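Long-range contacts in STIV B116 (Sulfolobus turreted icosahedral virus, PDB 2J85), which probably binds DNA, as a member of a small-protein family shared by diverse crenarchaeal viruses: residues L45-I55 against L66-K74; K3-M14 against V73-I84. One frame throughout, in Å; residues are numbered along the deposited sequence.

Overall arrangement
Both contacts belong to one mixed five-stranded sheet, and they illustrate how a sheet edge and its covering loop can be built from segments near and far in sequence. Contact 2 joins residues 3-14 to 73-84 and pairs the inner strands 4-7 and 80-86. Contact 1, nested between those segments along the chain, lays loop residues 66-74 across the end of edge strand 45-47 and the start of helix 52-62. Their centres are about 11 Å apart. Strand 4-7 connects them, its other side pairing with strand 45-47, and the two contacts share Val73 and Lys74. The loop thus runs from the sheet edge over one face before turning into strand 80-86.

Contact 1 (L45-I55 against L66-K74); sequences LINAIGHDSTI and LQKNRVEVK
With CG anti to the backbone N in both Asn47 (chi1 174°) and Asn69 (chi1 -173°), Asn47 OD1 is turned back to its own backbone and Asn69 ND2 to the Asn47 carbonyl, at the end of edge strand 45-47, where an Asx turn leads the chain off the sheet. Asn47 closes that turn through OD1, which accepts the Ile49 N-H, with 3.1 Å from Ile49 N to Asn47 OD1 and the donor above the carbonyl plane. Across the contact, Asn69 ND2 donates to Asn47 O at 2.8 Å, approaching nearly along the C=O axis although the acceptor is tilted from the amide plane of Asn69. A second bond, from Asn69 N to Ile49 O at 3.0 Å, is straighter, with an N-H...O angle of 166°. Asn69 therefore grips the turn at two carbonyls, one through its side chain and one through its backbone.

Apolar groups flank this polar centre. On one side the methyl of Ala48 meets Val71 and Val73, Ala48 CB lying 3.4 Å from Val73 CG2. On the other, the side chains of Ile55 and Leu66 pass at about a right angle, Ile55 CD1 resting 3.8 Å from Leu66 CB. Leu66 also packs on Leu40 of helix 29-41 and on Val58 of helix 52-62, so the loop bridges edge strand and helices. Farther out, the extended Lys68 chain lies over the turn into helix 52-62, with His51 at the N-cap position. The Lys68 amino group stays beyond salt-bridge range of Asp52, with Lys68 NZ 4.3 Å from Asp52 OD2, while nearer its backbone Lys68 CG lies 3.8 Å from Asp52 OD1.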
loop_
_atom_site.group_PDB
_atom_site.type_symbol
_atom_site.label_atom_id
_atom_site.label_comp_id
_atom_site.label_asym_id
_atom_site.label_seq_id
_atom_site.Cartn_x
_atom_site.Cartn_y
_atom_site.Cartn_z
ATOM N N LEU A 45 18.349 -9.579 -5.645
ATOM C CA LEU A 45 16.998 -9.868 -5.214
ATOM C C LEU A 45 16.963 -10.346 -3.770
ATOM O O LEU A 45 17.693 -11.254 -3.402
ATOM C CB LEU A 45 16.332 -10.936 -6.084
ATOM C CG LEU A 45 14.803 -11.021 -5.831
ATOM C CD1 LEU A 45 14.086 -10.062 -6.763
ATOM C CD2 LEU A 45 14.219 -12.436 -5.931
ATOM N N ILE A 46 16.104 -9.736 -2.955
ATOM C CA ILE A 46 15.719 -10.311 -1.680
ATOM C C ILE A 46 14.271 -10.712 -1.832
ATOM O O ILE A 46 13.432 -9.882 -2.122
ATOM C CB ILE A 46 15.872 -9.311 -0.550
ATOM C CG1 ILE A 46 17.344 -8.882 -0.422
ATOM C CG2 ILE A 46 15.354 -9.897 0.792
ATOM C CD1 ILE A 46 17.583 -7.925 0.768
ATOM N N ASN A 47 13.991 -11.991 -1.655
ATOM C CA ASN A 47 12.653 -12.552 -1.766
ATOM C C ASN A 47 11.928 -12.400 -0.444
ATOM O O ASN A 47 12.389 -12.896 0.577
ATOM C CB ASN A 47 12.741 -14.045 -2.117
ATOM C CG ASN A 47 11.398 -14.730 -2.113
ATOM O OD1 ASN A 47 10.363 -14.115 -2.416
ATOM N ND2 ASN A 47 11.399 -16.024 -1.775
ATOM N N ALA A 48 10.792 -11.721 -0.476
ATOM C CA ALA A 48 9.983 -11.461 0.717
ATOM C C ALA A 48 8.548 -11.965 0.529
ATOM O O ALA A 48 7.632 -11.467 1.167
ATOM C CB ALA A 48 9.984 -9.958 1.023
ATOM N N ILE A 49 8.340 -12.920 -0.367
ATOM C CA ILE A 49 7.032 -13.549 -0.505
ATOM C C ILE A 49 6.992 -14.701 0.473
ATOM O O ILE A 49 7.752 -15.682 0.338
ATOM C CB ILE A 49 6.759 -14.020 -1.939
ATOM C CG1 ILE A 49 6.431 -12.797 -2.818
ATOM C CG2 ILE A 49 5.598 -15.012 -1.962
ATOM C CD1 ILE A 49 6.471 -13.065 -4.276
ATOM N N GLY A 50 6.124 -14.553 1.474
ATOM C CA GLY A 50 6.050 -15.474 2.605
ATOM C C GLY A 50 5.186 -16.715 2.430
ATOM O O GLY A 50 5.246 -17.612 3.262
ATOM N N HIS A 51 4.388 -16.782 1.363
ATOM C CA HIS A 51 3.443 -17.901 1.177
ATOM C C HIS A 51 3.723 -18.766 -0.057
ATOM O O HIS A 51 4.026 -18.259 -1.139
ATOM C CB HIS A 51 2.018 -17.365 1.122
ATOM C CG HIS A 51 1.614 -16.634 2.363
ATOM N ND1 HIS A 51 1.224 -17.286 3.515
ATOM C CD2 HIS A 51 1.576 -15.310 2.647
ATOM C CE1 HIS A 51 0.950 -16.393 4.448
ATOM N NE2 HIS A 51 1.155 -15.188 3.947
ATOM N N ASP A 52 3.593 -20.081 0.135
ATOM C CA ASP A 52 3.843 -21.081 -0.917
ATOM C C ASP A 52 2.935 -20.919 -2.145
ATOM O O ASP A 52 3.367 -21.180 -3.267
ATOM C CB ASP A 52 3.706 -22.513 -0.352
ATOM C CG ASP A 52 5.029 -23.081 0.188
ATOM O OD1 ASP A 52 6.118 -22.643 -0.254
ATOM O OD2 ASP A 52 4.981 -23.998 1.042
ATOM N N SER A 53 1.689 -20.485 -1.943
ATOM C CA SER A 53 0.744 -20.348 -3.064
ATOM C C SER A 53 1.231 -19.293 -4.065
ATOM O O SER A 53 1.155 -19.487 -5.275
ATOM C CB SER A 53 -0.663 -19.984 -2.569
ATOM O OG SER A 53 -0.805 -20.240 -1.187
ATOM N N THR A 54 1.728 -18.179 -3.538
ATOM C CA THR A 54 2.226 -17.082 -4.355
ATOM C C THR A 54 3.563 -17.471 -4.963
ATOM O O THR A 54 3.805 -17.244 -6.145
ATOM C CB THR A 54 2.376 -15.804 -3.520
ATOM O OG1 THR A 54 1.138 -15.533 -2.847
ATOM C CG2 THR A 54 2.769 -14.609 -4.406
ATOM N N ILE A 55 4.416 -18.083 -4.149
ATOM C CA ILE A 55 5.674 -18.654 -4.620
ATOM C C ILE A 55 5.489 -19.660 -5.758
ATOM O O ILE A 55 6.179 -19.583 -6.754
ATOM C CB ILE A 55 6.442 -19.303 -3.442
ATOM C CG1 ILE A 55 7.070 -18.208 -2.567
ATOM C CG2 ILE A 55 7.511 -20.291 -3.944
ATOM C CD1 ILE A 55 8.113 -17.336 -3.285
ATOM N N LEU A 66 11.961 -20.315 -6.572
ATOM C CA LEU A 66 11.946 -19.604 -5.301
ATOM C C LEU A 66 11.296 -20.456 -4.253
ATOM O O LEU A 66 10.363 -21.194 -4.544
ATOM C CB LEU A 66 11.172 -18.283 -5.408
ATOM C CG LEU A 66 11.721 -17.252 -6.404
ATOM C CD1 LEU A 66 10.679 -16.181 -6.675
ATOM C CD2 LEU A 66 13.033 -16.660 -5.915
ATOM N N GLN A 67 11.806 -20.329 -3.032
ATOM C CA GLN A 67 11.177 -20.871 -1.838
ATOM C C GLN A 67 10.692 -19.691 -1.002
ATOM O O GLN A 67 11.258 -18.600 -1.076
ATOM C CB GLN A 67 12.179 -21.723 -1.069
ATOM C CG GLN A 67 12.468 -23.056 -1.726
ATOM C CD GLN A 67 13.582 -23.843 -1.028
ATOM O OE1 GLN A 67 14.644 -24.055 -1.593
ATOM N NE2 GLN A 67 13.337 -24.262 0.199
ATOM N N LYS A 68 9.632 -19.897 -0.227
ATOM C CA LYS A 68 9.066 -18.819 0.580
ATOM C C LYS A 68 10.068 -18.293 1.607
ATOM O O LYS A 68 10.943 -19.027 2.098
ATOM C CB LYS A 68 7.754 -19.238 1.271
ATOM C CG LYS A 68 7.866 -20.385 2.280
ATOM C CD LYS A 68 6.681 -20.370 3.224
ATOM C CE LYS A 68 6.544 -21.647 4.024
ATOM N NZ LYS A 68 5.190 -21.730 4.668
ATOM N N ASN A 69 9.933 -17.010 1.921
ATOM C CA ASN A 69 10.857 -16.346 2.814
ATOM C C ASN A 69 10.156 -15.153 3.448
ATOM O O ASN A 69 9.682 -14.269 2.734
ATOM C CB ASN A 69 12.096 -15.915 2.027
ATOM C CG ASN A 69 13.208 -15.366 2.910
ATOM O OD1 ASN A 69 13.489 -15.889 3.996
ATOM N ND2 ASN A 69 13.868 -14.311 2.430
ATOM N N ARG A 70 10.073 -15.147 4.775
ATOM C CA ARG A 70 9.547 -14.010 5.521
ATOM C C ARG A 70 10.650 -13.012 5.870
ATOM O O ARG A 70 11.667 -13.351 6.461
ATOM C CB ARG A 70 8.824 -14.453 6.802
ATOM C CG ARG A 70 7.343 -14.796 6.579
ATOM C CD ARG A 70 6.551 -14.707 7.881
ATOM N NE ARG A 70 7.109 -15.546 8.943
ATOM C CZ ARG A 70 6.743 -15.488 10.224
ATOM N NH1 ARG A 70 5.820 -14.619 10.638
ATOM N NH2 ARG A 70 7.303 -16.306 11.107
ATOM N N VAL A 71 10.402 -11.767 5.500
ATOM C CA VAL A 71 11.352 -10.685 5.592
ATOM C C VAL A 71 10.463 -9.493 5.864
ATOM O O VAL A 71 9.416 -9.347 5.236
ATOM C CB VAL A 71 12.066 -10.472 4.217
ATOM C CG1 VAL A 71 12.905 -9.174 4.200
ATOM C CG2 VAL A 71 12.902 -11.677 3.852
ATOM N N GLU A 72 10.847 -8.659 6.809
ATOM C CA GLU A 72 10.208 -7.368 6.937
ATOM C C GLU A 72 10.897 -6.474 5.922
ATOM O O GLU A 72 12.098 -6.244 6.029
ATOM C CB GLU A 72 10.363 -6.827 8.352
ATOM C CG GLU A 72 9.476 -5.625 8.640
ATOM C CD GLU A 72 9.759 -5.028 9.994
ATOM O OE1 GLU A 72 10.960 -4.807 10.289
ATOM O OE2 GLU A 72 8.788 -4.793 10.761
ATOM N N VAL A 73 10.161 -6.022 4.912
ATOM C CA VAL A 73 10.731 -5.189 3.863
ATOM C C VAL A 73 10.855 -3.752 4.366
ATOM O O VAL A 73 9.883 -3.146 4.796
ATOM C CB VAL A 73 9.903 -5.260 2.551
ATOM C CG1 VAL A 73 10.544 -4.421 1.446
ATOM C CG2 VAL A 73 9.732 -6.726 2.097
ATOM N N LYS A 74 12.081 -3.242 4.364
ATOM C CA LYS A 74 12.355 -1.848 4.670
ATOM C C LYS A 74 13.330 -1.319 3.628
ATOM O O LYS A 74 14.481 -1.732 3.575
ATOM C CB LYS A 74 12.925 -1.690 6.082
ATOM C CG LYS A 74 11.888 -1.852 7.180
ATOM C CD LYS A 74 11.043 -0.609 7.386
ATOM C CE LYS A 74 9.897 -0.893 8.367
ATOM N NZ LYS A 74 9.061 0.317 8.712
#

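Contact 2 (K3-M14 against V73-I84); sequences KVFLTNAFSINM and VKMNEGDEALII
This is a parallel strand pairing inside the mixed sheet, central strand 80-86 beside strand 4-7, next to the edge, extended by a loop that folds back over one face. Val4 to Thr7 are in register with Glu80 to Ile83, and the short strand axes are inclined by 23°. Five backbone bonds of 2.8 to 3.1 Å form the ladder: Glu80 N to Lys3 O, Phe5 N to Glu80 O, Leu82 N to Phe5 O, Thr7 N to Leu82 O and Ile84 N to Thr7 O.

On the face carrying Phe5 and Thr7, the Phe5 ring receives Val73 CG1 in a CH-pi contact, the methyl 3.7 Å from the ring centroid and offset toward the rim. Asp79 OD2 lies in the ring plane at its edge, the carboxylate turned 79° from the ring. Ile83 CD1 reaches Phe10 CB at 3.4 Å, where Ile12 of the second subunit also packs. The opposite face brings Val4 CG1 to 3.8 Å from Leu82 CD1.

Asp79, its CG beside the backbone N (chi1 -58°), sends OD1 to Lys3 N at 2.9 Å and OD2 to the Asn76 N-H within its own turn. Lys74 NZ donates to Asn13 O, and Met75 N to Met14 O. Asp79 thus has each carboxylate oxygen bonded to a backbone N-H, which would fix its rotation; Lys3 NZ makes a long salt bridge with Asp79 OD2 (3.8 Å), which would add a charge interaction on that side.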
loop_
_atom_site.group_PDB
_atom_site.type_symbol
_atom_site.label_atom_id
_atom_site.label_comp_id
_atom_site.label_asym_id
_atom_site.label_seq_id
_atom_site.Cartn_x
_atom_site.Cartn_y
_atom_site.Cartn_z
ATOM N N LYS A 3 19.313 -3.201 -3.039
ATOM C CA LYS A 3 18.517 -4.413 -2.979
ATOM C C LYS A 3 17.257 -4.301 -3.853
ATOM O O LYS A 3 16.781 -3.193 -4.171
ATOM C CB LYS A 3 18.126 -4.707 -1.529
ATOM C CG LYS A 3 19.258 -4.440 -0.497
ATOM C CD LYS A 3 19.011 -5.113 0.859
ATOM C CE LYS A 3 19.636 -4.343 2.062
ATOM N NZ LYS A 3 18.651 -3.361 2.649
ATOM N N VAL A 4 16.737 -5.459 -4.253
ATOM C CA VAL A 4 15.463 -5.541 -4.950
ATOM C C VAL A 4 14.531 -6.521 -4.231
ATOM O O VAL A 4 14.699 -7.741 -4.300
ATOM C CB VAL A 4 15.651 -5.959 -6.402
ATOM C CG1 VAL A 4 14.319 -5.965 -7.102
ATOM C CG2 VAL A 4 16.643 -5.033 -7.098
ATOM N N PHE A 5 13.542 -5.990 -3.531
ATOM C CA PHE A 5 12.614 -6.833 -2.809
ATOM C C PHE A 5 11.513 -7.394 -3.711
ATOM O O PHE A 5 10.861 -6.653 -4.456
ATOM C CB PHE A 5 12.011 -6.039 -1.658
ATOM C CG PHE A 5 13.027 -5.595 -0.636
ATOM C CD1 PHE A 5 13.616 -4.332 -0.718
ATOM C CD2 PHE A 5 13.397 -6.434 0.392
ATOM C CE1 PHE A 5 14.541 -3.913 0.236
ATOM C CE2 PHE A 5 14.323 -6.017 1.358
ATOM C CZ PHE A 5 14.899 -4.772 1.275
ATOM N N LEU A 6 11.314 -8.707 -3.650
ATOM C CA LEU A 6 10.180 -9.341 -4.286
ATOM C C LEU A 6 9.047 -9.471 -3.261
ATOM O O LEU A 6 9.193 -10.148 -2.242
ATOM C CB LEU A 6 10.575 -10.714 -4.804
ATOM C CG LEU A 6 9.449 -11.465 -5.511
ATOM C CD1 LEU A 6 9.081 -10.706 -6.814
ATOM C CD2 LEU A 6 9.840 -12.911 -5.764
ATOM N N THR A 7 7.919 -8.819 -3.541
ATOM C CA THR A 7 6.802 -8.747 -2.599
ATOM C C THR A 7 5.485 -8.998 -3.318
ATOM O O THR A 7 5.362 -8.756 -4.529
ATOM C CB THR A 7 6.691 -7.346 -1.909
ATOM O OG1 THR A 7 6.280 -6.374 -2.867
ATOM C CG2 THR A 7 8.000 -6.903 -1.359
ATOM N N ASN A 8 4.505 -9.459 -2.540
ATOM C CA ASN A 8 3.144 -9.596 -3.019
ATOM C C ASN A 8 2.250 -8.441 -2.573
ATOM O O ASN A 8 1.039 -8.497 -2.747
ATOM C CB ASN A 8 2.558 -10.940 -2.600
ATOM C CG ASN A 8 2.235 -11.019 -1.128
ATOM O OD1 ASN A 8 2.351 -10.044 -0.397
ATOM N ND2 ASN A 8 1.832 -12.202 -0.683
ATOM N N ALA A 9 2.868 -7.396 -2.021
ATOM C CA ALA A 9 2.170 -6.205 -1.572
ATOM C C ALA A 9 3.066 -4.975 -1.628
ATOM O O ALA A 9 4.281 -5.091 -1.582
ATOM C CB ALA A 9 1.655 -6.419 -0.136
ATOM N N PHE A 10 2.462 -3.794 -1.733
ATOM C CA PHE A 10 3.169 -2.552 -1.450
ATOM C C PHE A 10 2.486 -1.805 -0.305
ATOM O O PHE A 10 1.266 -1.608 -0.306
ATOM C CB PHE A 10 3.272 -1.601 -2.640
ATOM C CG PHE A 10 3.993 -0.325 -2.294
ATOM C CD1 PHE A 10 5.317 -0.358 -1.922
ATOM C CD2 PHE A 10 3.319 0.871 -2.219
ATOM C CE1 PHE A 10 5.970 0.785 -1.541
ATOM C CE2 PHE A 10 3.971 2.038 -1.825
ATOM C CZ PHE A 10 5.289 1.993 -1.488
ATOM N N SER A 11 3.314 -1.347 0.636
ATOM C CA SER A 11 2.841 -0.638 1.800
ATOM C C SER A 11 3.804 0.478 2.135
ATOM O O SER A 11 5.011 0.327 1.984
ATOM C CB SER A 11 2.720 -1.602 2.986
ATOM O OG SER A 11 2.594 -0.881 4.188
ATOM N N ILE A 12 3.238 1.601 2.576
ATOM C CA ILE A 12 3.967 2.720 3.191
ATOM C C ILE A 12 4.918 2.268 4.305
ATOM O O ILE A 12 5.952 2.879 4.507
ATOM C CB ILE A 12 2.961 3.801 3.770
ATOM C CG1 ILE A 12 2.276 4.554 2.623
ATOM C CG2 ILE A 12 3.682 4.783 4.729
ATOM C CD1 ILE A 12 1.498 5.768 3.047
ATOM N N ASN A 13 4.559 1.201 5.019
ATOM C CA ASN A 13 5.461 0.550 6.000
ATOM C C ASN A 13 6.785 0.013 5.435
ATOM O O ASN A 13 7.718 -0.227 6.189
ATOM C CB ASN A 13 4.741 -0.611 6.720
ATOM C CG ASN A 13 3.576 -0.129 7.608
ATOM O OD1 ASN A 13 3.612 0.964 8.189
ATOM N ND2 ASN A 13 2.533 -0.951 7.695
HETATM N N MSE A 14 6.875 -0.162 4.122
HETATM C CA MSE A 14 8.123 -0.584 3.527
HETATM C C MSE A 14 9.120 0.540 3.313
HETATM O O MSE A 14 10.245 0.289 2.865
HETATM C CB MSE A 14 7.860 -1.287 2.212
HETATM C CG MSE A 14 7.050 -2.533 2.401
HETATM SE SE MSE A 14 6.495 -3.245 0.691
HETATM C CE MSE A 14 5.450 -4.761 1.345
ATOM N N VAL A 73 10.161 -6.022 4.912
ATOM C CA VAL A 73 10.731 -5.189 3.863
ATOM C C VAL A 73 10.855 -3.752 4.366
ATOM O O VAL A 73 9.883 -3.146 4.796
ATOM C CB VAL A 73 9.903 -5.260 2.551
ATOM C CG1 VAL A 73 10.544 -4.421 1.446
ATOM C CG2 VAL A 73 9.732 -6.726 2.097
ATOM N N LYS A 74 12.081 -3.242 4.364
ATOM C CA LYS A 74 12.355 -1.848 4.670
ATOM C C LYS A 74 13.330 -1.319 3.628
ATOM O O LYS A 74 14.481 -1.732 3.575
ATOM C CB LYS A 74 12.925 -1.690 6.082
ATOM C CG LYS A 74 11.888 -1.852 7.180
ATOM C CD LYS A 74 11.043 -0.609 7.386
ATOM C CE LYS A 74 9.897 -0.893 8.367
ATOM N NZ LYS A 74 9.061 0.317 8.712
HETATM N N MSE A 75 12.855 -0.397 2.806
HETATM C CA MSE A 75 13.611 0.066 1.653
HETATM C C MSE A 75 14.374 1.347 1.949
HETATM O O MSE A 75 13.802 2.339 2.460
HETATM C CB MSE A 75 12.685 0.311 0.463
HETATM C CG MSE A 75 12.322 -0.925 -0.299
HETATM SE SE MSE A 75 10.882 -0.516 -1.574
HETATM C CE MSE A 75 11.768 0.641 -2.871
ATOM N N ASN A 76 15.661 1.313 1.610
ATOM C CA ASN A 76 16.489 2.500 1.558
ATOM C C ASN A 76 16.275 3.207 0.238
ATOM O O ASN A 76 15.600 2.699 -0.652
ATOM C CB ASN A 76 17.959 2.126 1.733
ATOM C CG ASN A 76 18.226 1.458 3.076
ATOM O OD1 ASN A 76 18.004 2.055 4.138
ATOM N ND2 ASN A 76 18.679 0.201 3.036
ATOM N N GLU A 77 16.867 4.381 0.115
ATOM C CA GLU A 77 16.699 5.202 -1.071
ATOM C C GLU A 77 17.295 4.535 -2.344
ATOM O O GLU A 77 16.854 4.816 -3.459
ATOM C CB GLU A 77 17.293 6.595 -0.800
ATOM C CG GLU A 77 16.812 7.723 -1.723
ATOM C CD GLU A 77 15.347 8.121 -1.524
ATOM O OE1 GLU A 77 14.839 8.130 -0.375
ATOM O OE2 GLU A 77 14.706 8.453 -2.540
ATOM N N GLY A 78 18.248 3.619 -2.176
ATOM C CA GLY A 78 18.821 2.892 -3.321
ATOM C C GLY A 78 18.150 1.557 -3.694
ATOM O O GLY A 78 18.567 0.907 -4.662
ATOM N N ASP A 79 17.133 1.164 -2.917
ATOM C CA ASP A 79 16.393 -0.075 -3.110
ATOM C C ASP A 79 15.138 0.114 -3.935
ATOM O O ASP A 79 14.577 1.216 -4.036
ATOM C CB ASP A 79 15.949 -0.661 -1.773
ATOM C CG ASP A 79 17.114 -0.932 -0.825
ATOM O OD1 ASP A 79 18.253 -1.200 -1.281
ATOM O OD2 ASP A 79 16.872 -0.877 0.391
ATOM N N GLU A 80 14.698 -0.999 -4.509
ATOM C CA GLU A 80 13.472 -1.054 -5.286
ATOM C C GLU A 80 12.695 -2.316 -4.926
ATOM O O GLU A 80 13.188 -3.183 -4.229
ATOM C CB GLU A 80 13.758 -0.956 -6.793
ATOM C CG GLU A 80 14.771 -1.911 -7.325
ATOM C CD GLU A 80 14.564 -2.222 -8.817
ATOM O OE1 GLU A 80 13.388 -2.354 -9.236
ATOM O OE2 GLU A 80 15.567 -2.374 -9.555
ATOM N N ALA A 81 11.458 -2.381 -5.362
ATOM C CA ALA A 81 10.648 -3.567 -5.172
ATOM C C ALA A 81 10.052 -4.000 -6.523
ATOM O O ALA A 81 9.796 -3.168 -7.406
ATOM C CB ALA A 81 9.546 -3.307 -4.100
ATOM N N LEU A 82 9.923 -5.316 -6.696
ATOM C CA LEU A 82 9.184 -5.922 -7.818
ATOM C C LEU A 82 7.995 -6.555 -7.173
ATOM O O LEU A 82 8.144 -7.389 -6.272
ATOM C CB LEU A 82 10.005 -7.007 -8.517
ATOM C CG LEU A 82 11.153 -6.510 -9.373
ATOM C CD1 LEU A 82 12.183 -7.647 -9.696
ATOM C CD2 LEU A 82 10.587 -5.813 -10.645
ATOM N N ILE A 83 6.809 -6.141 -7.590
ATOM C CA ILE A 83 5.605 -6.486 -6.858
ATOM C C ILE A 83 4.630 -7.306 -7.711
ATOM O O ILE A 83 4.381 -6.974 -8.862
ATOM C CB ILE A 83 4.916 -5.218 -6.288
ATOM C CG1 ILE A 83 5.962 -4.340 -5.579
ATOM C CG2 ILE A 83 3.717 -5.630 -5.384
ATOM C CD1 ILE A 83 5.438 -3.148 -4.787
ATOM N N ILE A 84 4.105 -8.388 -7.119
ATOM C CA ILE A 84 2.998 -9.154 -7.700
ATOM C C ILE A 84 1.747 -8.948 -6.828
ATOM O O ILE A 84 1.754 -9.236 -5.624
ATOM C CB ILE A 84 3.318 -10.671 -7.851
ATOM C CG1 ILE A 84 2.140 -11.404 -8.526
ATOM C CG2 ILE A 84 3.670 -11.295 -6.507
ATOM C CD1 ILE A 84 2.362 -12.913 -8.782
HETATM O O HOH W 1 17.638 -1.254 -6.243
HETATM O O HOH W 2 7.998 3.249 7.299
#